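Local coordinates for protein glutaredoxin (Populus tremula x Populus tremuloides, PDB 2E7P) that binds a glutathione-ligated [2Fe-2S] cluster and probably reduces low-molecular-weight and protein disulfides at the expense of glutathione, at residues 23-28 with 50-55. Residues are numbered along the deposited sequence; the frame is centred on the assembly and turned at random.
Sequences VVFSKT and VELDEL. With GSH (glutathione), chain H.
Phe25 and Ser26 lie beside Val50 and Glu51 in parallel register, joining strands 22-26 and 48-51 of the beta-alpha-beta unit of the thioredoxin fold in this glutaredoxin, with helix 31-42 as the crossover. Val50 N donates to Val24 O at 2.9 Å, Ser26 N returns a bond to Val50 O, and Leu52 N reaches Ser26 O at 2.7 Å, carrying the ladder to the start of the 3-10 turn 52-54. On one face of the sheet, the side chains of Phe25 and Val50 run alongside each other: ring atom CD1 of Phe25 meets CB of Val50 at 3.7 Å, and Leu52 CD2 also approaches CD1. Leu65 of helix 58-69 and Leu16 of helix 3-18 pack against the same ring.

On the other face, the side chain of Glu51 bends at its second torsion (chi2 -79°), turning its carboxylate back to the neighbouring strand. There Ser26 OG donates to Glu51 OE1 at 2.7 Å, approaching from above the carboxylate plane, while OE2 forms a salt bridge with Lys37 of helix 31-42.

Beyond the strands, Lys27 points its CB away from segment 50-55, but its aliphatic chain runs past Asp53, with CD 3.7 Å from Asp53 CB. Its ammonium group then bonds the glycine carboxylate of glutathione, Lys27 NZ to O32 at 2.7 Å, so the loop that follows strand 22-26 supplies part of the glutathione pocket. Glu54 brings its carboxylate against the methyl of Thr28 and pairs with Arg35 of the second subunit. Asp53 holds Thr28 through both carboxylate oxygens: Thr28 N donates to OD1 at 3.1 Å, and Thr28 OG1, which chi1 of 55° places over the backbone, flanked by N and the carbonyl carbon, donates to the syn lone pair of Asp53 OD2 at 2.5 Å.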
# COMPACT_ATOMS: atom_id res chain seq x y z
N VAL C 23 -5.89 -14.01 -11.11
CA VAL C 23 -4.58 -13.91 -10.46
C VAL C 23 -4.26 -12.44 -10.22
O VAL C 23 -4.35 -11.58 -11.13
CB VAL C 23 -3.45 -14.61 -11.28
CG1 VAL C 23 -2.08 -14.33 -10.63
CG2 VAL C 23 -3.72 -16.14 -11.40
N VAL C 24 -3.90 -12.16 -8.98
CA VAL C 24 -3.51 -10.81 -8.55
C VAL C 24 -2.06 -10.82 -8.08
O VAL C 24 -1.76 -11.33 -7.02
CB VAL C 24 -4.43 -10.29 -7.40
CG1 VAL C 24 -4.04 -8.89 -6.99
CG2 VAL C 24 -5.91 -10.27 -7.85
N PHE C 25 -1.16 -10.23 -8.85
CA PHE C 25 0.18 -9.88 -8.34
C PHE C 25 0.08 -8.67 -7.41
O PHE C 25 -0.49 -7.65 -7.75
CB PHE C 25 1.19 -9.67 -9.48
CG PHE C 25 1.38 -10.90 -10.35
CD1 PHE C 25 2.35 -11.85 -10.05
CD2 PHE C 25 0.62 -11.08 -11.49
CE1 PHE C 25 2.56 -12.95 -10.86
CE2 PHE C 25 0.79 -12.20 -12.30
CZ PHE C 25 1.78 -13.13 -11.98
N SER C 26 0.66 -8.80 -6.22
CA SER C 26 0.35 -7.97 -5.08
C SER C 26 1.61 -7.77 -4.19
O SER C 26 2.62 -8.42 -4.40
CB SER C 26 -0.78 -8.65 -4.29
OG SER C 26 -1.10 -7.98 -3.10
N LYS C 27 1.53 -6.82 -3.27
CA LYS C 27 2.49 -6.65 -2.19
C LYS C 27 1.62 -6.60 -0.93
O LYS C 27 0.51 -6.04 -0.95
CB LYS C 27 3.28 -5.34 -2.31
CG LYS C 27 4.28 -5.23 -3.49
CD LYS C 27 5.59 -5.89 -3.23
CE LYS C 27 6.45 -5.90 -4.50
NZ LYS C 27 7.38 -4.71 -4.62
N THR C 28 2.11 -7.22 0.16
CA THR C 28 1.31 -7.42 1.37
C THR C 28 1.00 -6.09 2.05
O THR C 28 -0.01 -5.94 2.71
CB THR C 28 2.04 -8.31 2.38
OG1 THR C 28 3.32 -7.72 2.67
CG2 THR C 28 2.22 -9.75 1.85
N VAL C 50 -0.53 -13.49 -5.62
CA VAL C 50 0.91 -13.72 -5.60
C VAL C 50 1.50 -12.55 -4.89
O VAL C 50 1.59 -11.50 -5.46
CB VAL C 50 1.47 -13.81 -7.03
CG1 VAL C 50 3.00 -14.06 -7.02
CG2 VAL C 50 0.71 -14.90 -7.83
N GLU C 51 1.87 -12.69 -3.63
CA GLU C 51 2.49 -11.57 -2.93
C GLU C 51 3.96 -11.52 -3.31
O GLU C 51 4.75 -12.34 -2.86
CB GLU C 51 2.29 -11.70 -1.43
CG GLU C 51 0.82 -11.86 -1.01
CD GLU C 51 0.04 -10.53 -0.99
OE1 GLU C 51 0.52 -9.52 -1.54
OE2 GLU C 51 -1.10 -10.51 -0.46
N LEU C 52 4.34 -10.54 -4.13
CA LEU C 52 5.70 -10.53 -4.65
C LEU C 52 6.77 -10.32 -3.57
O LEU C 52 7.86 -10.85 -3.67
CB LEU C 52 5.84 -9.52 -5.79
CG LEU C 52 5.05 -9.77 -7.09
CD1 LEU C 52 5.00 -8.50 -7.92
CD2 LEU C 52 5.58 -10.94 -7.93
N ASP C 53 6.44 -9.55 -2.53
CA ASP C 53 7.40 -9.28 -1.43
C ASP C 53 7.60 -10.51 -0.53
O ASP C 53 8.41 -10.49 0.40
CB ASP C 53 6.95 -8.05 -0.59
CG ASP C 53 5.52 -8.18 -0.04
OD1 ASP C 53 4.65 -8.82 -0.68
OD2 ASP C 53 5.25 -7.63 1.05
N GLU C 54 6.86 -11.58 -0.77
CA GLU C 54 7.08 -12.77 0.05
C GLU C 54 7.85 -13.83 -0.74
O GLU C 54 8.04 -14.93 -0.28
CB GLU C 54 5.77 -13.31 0.60
CG GLU C 54 5.18 -12.43 1.70
CD GLU C 54 3.93 -13.00 2.30
OE1 GLU C 54 3.22 -13.77 1.61
OE2 GLU C 54 3.65 -12.69 3.48
N LEU C 55 8.27 -13.48 -1.95
CA LEU C 55 9.00 -14.39 -2.80
C LEU C 55 10.45 -13.92 -2.91
O LEU C 55 10.67 -12.73 -3.05
CB LEU C 55 8.34 -14.45 -4.18
CG LEU C 55 6.89 -14.94 -4.22
CD1 LEU C 55 6.39 -14.81 -5.63
CD2 LEU C 55 6.73 -16.39 -3.73
N1 GSH H . -2.32 3.37 -11.08
CA1 GSH H . -1.81 2.16 -10.44
C1 GSH H . -2.97 1.26 -10.14
O11 GSH H . -2.82 0.04 -9.83
O12 GSH H . -4.10 1.78 -10.26
CB1 GSH H . -1.00 2.55 -9.19
CG1 GSH H . -0.30 1.35 -8.52
CD1 GSH H . 0.81 1.78 -7.59
OE1 GSH H . 1.14 2.96 -7.49
N2 GSH H . 1.46 0.82 -6.96
CA2 GSH H . 2.59 1.11 -6.07
C2 GSH H . 3.73 0.20 -6.45
O2 GSH H . 3.55 -0.89 -7.03
CB2 GSH H . 2.16 0.87 -4.58
SG2 GSH H . 0.78 1.67 -3.67
N3 GSH H . 4.98 0.58 -6.15
CA3 GSH H . 6.11 -0.25 -6.45
C3 GSH H . 6.04 -1.47 -5.54
O31 GSH H . 5.49 -1.43 -4.42
O32 GSH H . 6.57 -2.51 -5.95